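Local coordinates for protein galactan 1,3-beta-galactosidase (Phanerochaete chrysosporium, PDB 7BYS) that probably cleaves galactose units from beta-1,3-galactan as a family 43 glycoside hydrolase, and carries a carbohydrate-binding module that holds a calcium ion, at residues 236-241 with 253-258; 259-264 with 364-369. One frame throughout, in Å; residues are numbered along the deposited sequence.

Contact 1 (236-241 with 253-258)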
ATOM      1  N   THR A 236      -8.797  -5.734  10.777  1.00  8.98           N
ATOM      2  CA  THR A 236      -8.759  -4.766   9.685  1.00 11.10           C
ATOM      3  C   THR A 236      -8.024  -5.267   8.451  1.00  9.61           C
ATOM      4  O   THR A 236      -8.047  -4.577   7.430  1.00  9.49           O
ATOM      5  CB  THR A 236      -8.109  -3.436  10.104  1.00 10.85           C
ATOM      6  OG1 THR A 236      -6.699  -3.608  10.268  1.00 10.06           O
ATOM      7  CG2 THR A 236      -8.722  -2.878  11.385  1.00  9.78           C
ATOM      8  N   ARG A 237      -7.349  -6.415   8.531  1.00  8.97           N
ATOM      9  CA  ARG A 237      -6.602  -6.959   7.398  1.00  9.98           C
ATOM     10  C   ARG A 237      -5.588  -5.934   6.888  1.00  9.08           C
ATOM     11  O   ARG A 237      -5.573  -5.552   5.714  1.00  8.88           O
ATOM     12  CB  ARG A 237      -7.543  -7.444   6.295  1.00 10.00           C
ATOM     13  CG  ARG A 237      -8.667  -8.335   6.822  1.00  9.94           C
ATOM     14  CD  ARG A 237      -9.654  -8.737   5.735  1.00 11.43           C
ATOM     15  NE  ARG A 237     -10.341  -7.567   5.200  1.00 11.30           N
ATOM     16  CZ  ARG A 237     -11.058  -7.562   4.081  1.00 12.61           C
ATOM     17  NH1 ARG A 237     -11.191  -8.670   3.354  1.00 14.90           N
ATOM     18  NH2 ARG A 237     -11.620  -6.430   3.666  1.00 11.47           N
ATOM     19  N   THR A 238      -4.733  -5.493   7.817  1.00  8.72           N
ATOM     20  CA  THR A 238      -3.729  -4.461   7.555  1.00  8.85           C
ATOM     21  C   THR A 238      -4.382  -3.180   7.055  1.00  8.56           C
ATOM     22  O   THR A 238      -3.892  -2.524   6.132  1.00  9.50           O
ATOM     23  CB  THR A 238      -2.603  -4.936   6.630  1.00  7.56           C
ATOM     24  OG1 THR A 238      -2.316  -6.314   6.893  1.00  8.66           O
ATOM     25  CG2 THR A 238      -1.324  -4.151   6.905  1.00 10.64           C
ATOM     26  N   TRP A 239      -5.492  -2.800   7.691  1.00  9.00           N
ATOM     27  CA  TRP A 239      -6.244  -1.626   7.252  1.00  8.87           C
ATOM     28  C   TRP A 239      -6.558  -1.721   5.761  1.00  8.93           C
ATOM     29  O   TRP A 239      -6.456  -0.745   5.011  1.00 10.41           O
ATOM     30  CB  TRP A 239      -5.510  -0.326   7.612  1.00  8.67           C
ATOM     31  CG  TRP A 239      -5.381  -0.135   9.101  1.00 10.33           C
ATOM     32  CD1 TRP A 239      -4.253  -0.282   9.851  1.00 10.99           C
ATOM     33  CD2 TRP A 239      -6.437   0.184  10.018  1.00  9.91           C
ATOM     34  NE1 TRP A 239      -4.534  -0.048  11.173  1.00 11.01           N
ATOM     35  CE2 TRP A 239      -5.864   0.254  11.303  1.00 10.60           C
ATOM     36  CE3 TRP A 239      -7.802   0.456   9.869  1.00 11.35           C
ATOM     37  CZ2 TRP A 239      -6.612   0.558  12.446  1.00 11.79           C
ATOM     38  CZ3 TRP A 239      -8.545   0.771  11.005  1.00 12.24           C
ATOM     39  CH2 TRP A 239      -7.946   0.822  12.273  1.00 13.26           C
ATOM     40  N   TYR A 240      -6.945  -2.926   5.337  1.00  7.35           N
ATOM     41  CA  TYR A 240      -7.194  -3.272   3.934  1.00  7.64           C
ATOM     42  C   TYR A 240      -6.011  -2.891   3.032  1.00  8.15           C
ATOM     43  O   TYR A 240      -6.059  -1.944   2.236  1.00  8.49           O
ATOM     44  CB  TYR A 240      -8.520  -2.686   3.437  1.00  8.80           C
ATOM     45  CG  TYR A 240      -9.104  -3.391   2.233  1.00  8.64           C
ATOM     46  CD1 TYR A 240      -8.301  -3.940   1.230  1.00 11.71           C
ATOM     47  CD2 TYR A 240     -10.480  -3.508   2.101  1.00 10.11           C
ATOM     48  CE1 TYR A 240      -8.874  -4.594   0.123  1.00  9.86           C
ATOM     49  CE2 TYR A 240     -11.042  -4.144   1.037  1.00 11.19           C
ATOM     50  CZ  TYR A 240     -10.258  -4.676   0.052  1.00  9.25           C
ATOM     51  OH  TYR A 240     -10.878  -5.307  -0.987  1.00 11.57           O
ATOM     52  N   SER A 241      -4.942  -3.677   3.156  1.00  7.97           N
ATOM     53  CA  SER A 241      -3.763  -3.452   2.328  1.00  8.25           C
ATOM     54  C   SER A 241      -2.883  -4.688   2.368  1.00  7.54           C
ATOM     55  O   SER A 241      -3.135  -5.643   3.112  1.00  8.51           O
ATOM     56  CB  SER A 241      -3.006  -2.192   2.765  1.00 12.64           C
ATOM     57  OG  SER A 241      -2.255  -2.432   3.943  1.00  9.60           O
ATOM     58  N   ALA A 253       9.984   3.768  10.428  1.00  9.40           N
ATOM     59  CA  ALA A 253       9.928   3.375   9.030  1.00  8.78           C
ATOM     60  C   ALA A 253       8.574   3.806   8.488  1.00  9.53           C
ATOM     61  O   ALA A 253       7.706   4.279   9.227  1.00  9.68           O
ATOM     62  CB  ALA A 253      10.116   1.859   8.886  1.00 10.02           C
ATOM     63  N   ILE A 254       8.402   3.639   7.178  1.00  8.92           N
ATOM     64  CA  ILE A 254       7.115   3.840   6.526  1.00  9.45           C
ATOM     65  C   ILE A 254       6.671   2.504   5.955  1.00  8.31           C
ATOM     66  O   ILE A 254       7.403   1.880   5.171  1.00  8.88           O
ATOM     67  CB  ILE A 254       7.197   4.880   5.408  1.00  8.65           C
ATOM     68  CG1 ILE A 254       7.693   6.211   5.970  1.00  9.80           C
ATOM     69  CG2 ILE A 254       5.826   5.025   4.740  1.00  8.88           C
ATOM     70  CD1 ILE A 254       7.945   7.243   4.916  1.00 11.62           C
ATOM     71  N   TYR A 255       5.475   2.072   6.344  1.00  6.62           N
ATOM     72  CA  TYR A 255       4.812   0.955   5.698  1.00  8.46           C
ATOM     73  C   TYR A 255       4.185   1.454   4.404  1.00  7.99           C
ATOM     74  O   TYR A 255       3.337   2.358   4.427  1.00  8.56           O
ATOM     75  CB  TYR A 255       3.721   0.418   6.621  1.00  8.44           C
ATOM     76  CG  TYR A 255       2.798  -0.549   5.931  1.00  6.63           C
ATOM     77  CD1 TYR A 255       3.153  -1.880   5.798  1.00  7.56           C
ATOM     78  CD2 TYR A 255       1.573  -0.134   5.402  1.00  8.26           C
ATOM     79  CE1 TYR A 255       2.329  -2.791   5.164  1.00  7.12           C
ATOM     80  CE2 TYR A 255       0.738  -1.033   4.745  1.00  8.66           C
ATOM     81  CZ  TYR A 255       1.121  -2.361   4.633  1.00  6.97           C
ATOM     82  OH  TYR A 255       0.306  -3.266   3.992  1.00  8.76           O
ATOM     83  N   MET A 256       4.606   0.901   3.269  1.00  7.99           N
ATOM     84  CA  MET A 256       4.007   1.225   1.976  1.00  7.26           C
ATOM     85  C   MET A 256       3.324  -0.028   1.475  1.00  8.38           C
ATOM     86  O   MET A 256       3.987  -1.030   1.200  1.00  8.05           O
ATOM     87  CB  MET A 256       5.038   1.705   0.960  1.00  7.95           C
ATOM     88  CG  MET A 256       5.777   2.932   1.412  1.00  7.81           C
ATOM     89  SD  MET A 256       7.132   3.284   0.270  1.00 10.13           S
ATOM     90  CE  MET A 256       7.603   4.932   0.812  1.00 11.27           C
ATOM     91  N   GLY A 257       1.995   0.020   1.395  1.00  7.00           N
ATOM     92  CA  GLY A 257       1.208  -1.099   0.934  1.00  8.76           C
ATOM     93  C   GLY A 257       0.335  -0.729  -0.255  1.00  7.06           C
ATOM     94  O   GLY A 257       0.177   0.449  -0.612  1.00  8.26           O
ATOM     95  N   ASP A 258      -0.242  -1.760  -0.860  1.00  7.96           N
ATOM     96  CA  ASP A 258      -1.207  -1.627  -1.950  1.00  7.61           C
ATOM     97  C   ASP A 258      -2.577  -2.061  -1.457  1.00  8.58           C
ATOM     98  O   ASP A 258      -2.696  -3.051  -0.730  1.00  8.54           O
ATOM     99  CB  ASP A 258      -0.844  -2.564  -3.113  1.00  9.05           C
ATOM    100  CG  ASP A 258       0.448  -2.177  -3.805  1.00  8.66           C
ATOM    101  OD1 ASP A 258       0.468  -1.122  -4.466  1.00  9.16           O
ATOM    102  OD2 ASP A 258       1.429  -2.933  -3.684  1.00  9.10           O
TER

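Contact 2 (259-264 with 364-369). With NAG (2-acetamido-2-deoxy-beta-D-glucopyranose), chain E.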
ATOM      1  N   ARG A 259      -3.621  -1.337  -1.871  1.00  7.17           N
ATOM      2  CA  ARG A 259      -4.999  -1.813  -1.722  1.00  8.40           C
ATOM      3  C   ARG A 259      -5.417  -2.279  -3.110  1.00  9.70           C
ATOM      4  O   ARG A 259      -5.781  -1.467  -3.964  1.00  9.28           O
ATOM      5  CB  ARG A 259      -5.933  -0.728  -1.189  1.00  9.31           C
ATOM      6  CG  ARG A 259      -7.398  -1.189  -1.148  1.00  9.85           C
ATOM      7  CD  ARG A 259      -8.279  -0.188  -0.415  1.00 11.59           C
ATOM      8  NE  ARG A 259      -7.845  -0.076   0.970  1.00 11.00           N
ATOM      9  CZ  ARG A 259      -7.980   0.998   1.738  1.00  8.73           C
ATOM     10  NH1 ARG A 259      -8.553   2.113   1.269  1.00 10.25           N
ATOM     11  NH2 ARG A 259      -7.514   0.968   2.976  1.00 10.29           N
ATOM     12  N   TRP A 260      -5.324  -3.586  -3.343  1.00 10.04           N
ATOM     13  CA  TRP A 260      -5.599  -4.133  -4.664  1.00  9.73           C
ATOM     14  C   TRP A 260      -7.095  -4.129  -4.920  1.00 10.59           C
ATOM     15  O   TRP A 260      -7.887  -4.565  -4.075  1.00 12.13           O
ATOM     16  CB  TRP A 260      -5.083  -5.566  -4.742  1.00 12.03           C
ATOM     17  CG  TRP A 260      -3.600  -5.676  -4.603  1.00 11.90           C
ATOM     18  CD1 TRP A 260      -2.926  -6.301  -3.602  1.00 11.34           C
ATOM     19  CD2 TRP A 260      -2.610  -5.164  -5.506  1.00 12.08           C
ATOM     20  NE1 TRP A 260      -1.574  -6.196  -3.808  1.00 11.52           N
ATOM     21  CE2 TRP A 260      -1.351  -5.514  -4.977  1.00  9.70           C
ATOM     22  CE3 TRP A 260      -2.664  -4.452  -6.711  1.00 11.97           C
ATOM     23  CZ2 TRP A 260      -0.153  -5.171  -5.602  1.00 11.35           C
ATOM     24  CZ3 TRP A 260      -1.471  -4.118  -7.337  1.00 12.30           C
ATOM     25  CH2 TRP A 260      -0.233  -4.480  -6.781  1.00 12.34           C
ATOM     26  N   ARG A 261      -7.485  -3.658  -6.097  1.00 12.91           N
ATOM     27  CA  ARG A 261      -8.888  -3.640  -6.499  1.00 12.02           C
ATOM     28  C   ARG A 261      -8.998  -4.469  -7.773  1.00 11.63           C
ATOM     29  O   ARG A 261      -8.847  -3.935  -8.881  1.00 14.34           O
ATOM     30  CB  ARG A 261      -9.340  -2.206  -6.726  1.00 13.87           C
ATOM     31  CG  ARG A 261     -10.826  -2.111  -6.868  1.00 17.13           C
ATOM     32  CD  ARG A 261     -11.256  -0.696  -6.914  1.00 18.98           C
ATOM     33  NE  ARG A 261     -12.698  -0.634  -7.088  1.00 20.14           N
ATOM     34  CZ  ARG A 261     -13.376   0.499  -7.067  1.00 22.32           C
ATOM     35  NH1 ARG A 261     -12.724   1.637  -6.877  1.00 20.84           N
ATOM     36  NH2 ARG A 261     -14.692   0.491  -7.232  1.00 27.61           N
ATOM     37  N   PRO A 262      -9.243  -5.783  -7.664  1.00 12.93           N
ATOM     38  CA  PRO A 262      -9.177  -6.648  -8.861  1.00 18.26           C
ATOM     39  C   PRO A 262     -10.082  -6.239 -10.012  1.00 18.02           C
ATOM     40  O   PRO A 262      -9.685  -6.410 -11.171  1.00 23.55           O
ATOM     41  CB  PRO A 262      -9.542  -8.040  -8.321  1.00 20.32           C
ATOM     42  CG  PRO A 262      -9.222  -7.982  -6.878  1.00 20.77           C
ATOM     43  CD  PRO A 262      -9.463  -6.558  -6.432  1.00 20.05           C
ATOM     44  N   SER A 263     -11.263  -5.684  -9.740  1.00 20.27           N
ATOM     45  CA  SER A 263     -12.175  -5.304 -10.814  1.00 30.01           C
ATOM     46  C   SER A 263     -11.837  -3.959 -11.447  1.00 24.26           C
ATOM     47  O   SER A 263     -12.445  -3.597 -12.460  1.00 23.68           O
ATOM     48  CB  SER A 263     -13.623  -5.292 -10.319  1.00 30.78           C
ATOM     49  OG  SER A 263     -13.710  -4.775  -9.004  1.00 41.52           O
ATOM     50  N   LEU A 264     -10.883  -3.215 -10.890  1.00 17.01           N
ATOM     51  CA  LEU A 264     -10.489  -1.913 -11.401  1.00 15.82           C
ATOM     52  C   LEU A 264      -9.045  -1.692 -10.950  1.00 14.24           C
ATOM     53  O   LEU A 264      -8.738  -0.813 -10.128  1.00 13.69           O
ATOM     54  CB  LEU A 264     -11.421  -0.817 -10.883  1.00 18.95           C
ATOM     55  CG  LEU A 264     -11.472   0.483 -11.685  1.00 20.23           C
ATOM     56  CD1 LEU A 264     -12.029   0.252 -13.083  1.00 18.20           C
ATOM     57  CD2 LEU A 264     -12.291   1.527 -10.942  1.00 22.39           C
ATOM     58  N   SER A 364     -18.988  -8.906   0.405  1.00 10.98           N
ATOM     59  CA  SER A 364     -17.742  -9.322  -0.220  1.00 11.98           C
ATOM     60  C   SER A 364     -17.289  -8.329  -1.278  1.00 13.23           C
ATOM     61  O   SER A 364     -16.182  -8.466  -1.807  1.00 16.73           O
ATOM     62  CB  SER A 364     -17.916 -10.688  -0.883  1.00 11.44           C
ATOM     63  OG  SER A 364     -18.987 -10.653  -1.807  1.00 14.29           O
ATOM     64  N   THR A 365     -18.125  -7.338  -1.586  1.00 13.33           N
ATOM     65  CA  THR A 365     -17.938  -6.407  -2.684  1.00 13.75           C
ATOM     66  C   THR A 365     -18.055  -4.980  -2.156  1.00 12.08           C
ATOM     67  O   THR A 365     -18.496  -4.739  -1.028  1.00 11.51           O
ATOM     68  CB  THR A 365     -18.971  -6.663  -3.795  1.00 14.84           C
ATOM     69  OG1 THR A 365     -20.277  -6.787  -3.219  1.00 15.92           O
ATOM     70  CG2 THR A 365     -18.641  -7.960  -4.540  1.00 19.99           C
ATOM     71  N   TYR A 366     -17.647  -4.032  -2.996  1.00 11.55           N
ATOM     72  CA  TYR A 366     -17.659  -2.626  -2.622  1.00 11.81           C
ATOM     73  C   TYR A 366     -19.083  -2.088  -2.571  1.00 12.77           C
ATOM     74  O   TYR A 366     -19.979  -2.552  -3.278  1.00 12.41           O
ATOM     75  CB  TYR A 366     -16.932  -1.801  -3.681  1.00 11.62           C
ATOM     76  CG  TYR A 366     -15.434  -1.732  -3.539  1.00 12.62           C
ATOM     77  CD1 TYR A 366     -14.682  -2.866  -3.274  1.00 12.33           C
ATOM     78  CD2 TYR A 366     -14.773  -0.519  -3.660  1.00 12.64           C
ATOM     79  CE1 TYR A 366     -13.301  -2.794  -3.153  1.00 13.99           C
ATOM     80  CE2 TYR A 366     -13.396  -0.434  -3.545  1.00 15.36           C
ATOM     81  CZ  TYR A 366     -12.669  -1.570  -3.284  1.00 13.83           C
ATOM     82  OH  TYR A 366     -11.293  -1.467  -3.163  1.00 17.69           O
ATOM     83  N   ARG A 367     -19.277  -1.088  -1.724  1.00 10.43           N
ATOM     84  CA  ARG A 367     -20.424  -0.197  -1.786  1.00  9.82           C
ATOM     85  C   ARG A 367     -19.907   1.204  -2.098  1.00 11.35           C
ATOM     86  O   ARG A 367     -18.714   1.410  -2.332  1.00 11.02           O
ATOM     87  CB  ARG A 367     -21.197  -0.234  -0.467  1.00 10.87           C
ATOM     88  CG  ARG A 367     -21.813  -1.587  -0.174  1.00 11.19           C
ATOM     89  CD  ARG A 367     -22.764  -1.483   0.989  1.00 15.52           C
ATOM     90  NE  ARG A 367     -23.304  -2.787   1.357  1.00 14.10           N
ATOM     91  CZ  ARG A 367     -24.342  -2.963   2.165  1.00 16.29           C
ATOM     92  NH1 ARG A 367     -24.980  -1.918   2.684  1.00 16.62           N
ATOM     93  NH2 ARG A 367     -24.749  -4.192   2.451  1.00 17.31           N
ATOM     94  N   ASN A 368     -20.807   2.179  -2.101  1.00 12.29           N
ATOM     95  CA  ASN A 368     -20.384   3.572  -2.178  1.00 12.79           C
ATOM     96  C   ASN A 368     -21.417   4.421  -1.468  1.00 11.32           C
ATOM     97  O   ASN A 368     -22.504   3.956  -1.125  1.00 11.88           O
ATOM     98  CB  ASN A 368     -20.234   4.034  -3.621  1.00 16.93           C
ATOM     99  CG  ASN A 368     -21.246   3.417  -4.480  1.00 18.76           C
ATOM    100  OD1 ASN A 368     -22.424   3.753  -4.389  1.00 20.03           O
ATOM    101  ND2 ASN A 368     -20.823   2.471  -5.307  1.00 23.53           N
ATOM    102  N   VAL A 369     -21.056   5.677  -1.243  1.00 10.71           N
ATOM    103  CA  VAL A 369     -21.910   6.610  -0.519  1.00 11.24           C
ATOM    104  C   VAL A 369     -21.824   7.964  -1.210  1.00 13.12           C
ATOM    105  O   VAL A 369     -20.741   8.407  -1.601  1.00 11.87           O
ATOM    106  CB  VAL A 369     -21.545   6.679   0.984  1.00 11.36           C
ATOM    107  CG1 VAL A 369     -20.152   7.281   1.199  1.00 10.62           C
ATOM    108  CG2 VAL A 369     -22.631   7.449   1.770  1.00 11.36           C
TER
HETATM  109  C1  NAG E 502     -21.731   1.734  -6.134  1.00 28.00           C
HETATM  110  C2  NAG E 502     -21.161   1.348  -7.491  1.00 25.29           C
HETATM  111  C3  NAG E 502     -22.057   0.399  -8.208  1.00 34.72           C
HETATM  112  C4  NAG E 502     -22.372  -0.815  -7.380  1.00 35.59           C
HETATM  113  C5  NAG E 502     -22.962  -0.427  -6.028  1.00 31.43           C
HETATM  114  C6  NAG E 502     -23.115  -1.658  -5.187  1.00 31.92           C
HETATM  115  C7  NAG E 502     -19.662   3.003  -8.748  1.00 34.98           C
HETATM  116  C8  NAG E 502     -19.477   4.286  -9.568  1.00 29.73           C
HETATM  117  N2  NAG E 502     -20.992   2.604  -8.291  1.00 29.70           N
HETATM  118  O3  NAG E 502     -21.394  -0.020  -9.432  1.00 42.43           O
HETATM  119  O4  NAG E 502     -23.325  -1.642  -8.052  1.00 39.38           O
HETATM  120  O5  NAG E 502     -22.084   0.515  -5.325  1.00 26.82           O
HETATM  121  O6  NAG E 502     -23.733  -1.311  -3.975  1.00 34.64           O
HETATM  122  O7  NAG E 502     -18.722   2.329  -8.487  1.00 41.02           O
HETATM  123  O   HOH W   1     -10.281  -3.883  -3.289  1.00 15.21           O

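Contact 1 (236-241 with 253-258)
Ser-241 and Thr-238 meet Tyr-255 from an unusual left-handed helical turn. Residues 237 to 240 all have positive phi, near 55°. Backbone bonds from Tyr-240 N to Thr-236 O and from Ser-241 N to Arg-237 O close the turn. Thr-236 OG1 also accepts from Trp-239 N, an ST motif. Across the contact, Tyr-255 OH donates to Ser-241 OG at 2.7 Å. Ser-241 OG lies at the edge of the phenol ring, near its plane. It donates in turn to Thr-238 O, also at 2.7 Å, in the carbonyl plane with a C=O...donor angle of 149°. The serine hydroxyl is thus gripped by two bonds. Its chi1 of 77° sets OG between the backbone N and the carbonyl carbon, where it reaches both partners. The strand 253-258 belongs to the last four-stranded antiparallel blade of the five-bladed beta-propeller that marks family 43. The turn leads into strand 242-249 of the same blade, which begins with Gln-242, a galactose ligand in another structure of this protein. Thr-238 turns its methyl to the phenol, with CG2 3.5 Å from Tyr-255 OH. Its OG1 bonds instead to Asn-211 O and Asn-213 N. Replacing Ser-241 by an alanine would probably leave the buried Tyr-255 hydroxyl without its acceptor and Thr-238 O without this donor. A CB at Gly-257 would clash with Tyr-255 OH. Further along, Ser-241 CA makes a CH...O contact of 3.3 Å with Asp-258 O, while Asp-258 OD2 takes a bond from Gly-21 N.

Contact 2 (259-264 with 364-369)
Arg-261 lies flat on Tyr-366 and joins two domains. The loop 259-264 comes from the family 43 beta-propeller. Residues 364-369 lead into a strand of the family 35 carbohydrate-binding module, a beta-sandwich. The tight part is the stack. Guanidinium and phenol planes are 15° apart, with centres 4.3 Å apart. Tyr-366 CE2 sits over the middle of the guanidinium, and Arg-261 NE lies over the ring face, 3.6 Å from Tyr-366 CE2. Leu-264 CD2 covers the opposite face of the guanidinium. With CG anti to the backbone N (chi1 -169°) and an extended chain, Arg-261 reaches along the phenol, so that CG and CD pass by its hydroxyl. Asp-382 of the module forms a salt bridge with Arg-261 NH1, which should help fix its rotation. The rest is looser. No direct hydrogen bond links the two segments. Beyond Tyr-366, Arg-367 binds galactose in another structure of this protein, and Asn-368 ND2 is bonded to C1 of an N-linked sugar. At the tyrosine's tip a water takes over. It lies in the ring plane, 2.6 Å from Tyr-366 OH and 2.6 Å from Trp-260 O, to which it donates.

Contact 1 is buried inside the propeller; contact 2 is partly exposed, at the seam between propeller and binding module. Their centres are 16 Å apart. Both draw on strand 252-259 of one blade: contact 1 uses its body, contact 2 its end and the loop beyond. The chemistry follows the place. Inside the blade, direct hydroxyl bonds satisfy buried polar atoms. At the seam, a charged group stacks on an aromatic ring and a water fills in. Arg-259 ties the two together, its NH2 2.9 Å from Trp-239 O and its NE 2.9 Å from Tyr-240 O, both probable hydrogen bonds. Tyr-240 also packs against Tyr-366 at the domain boundary.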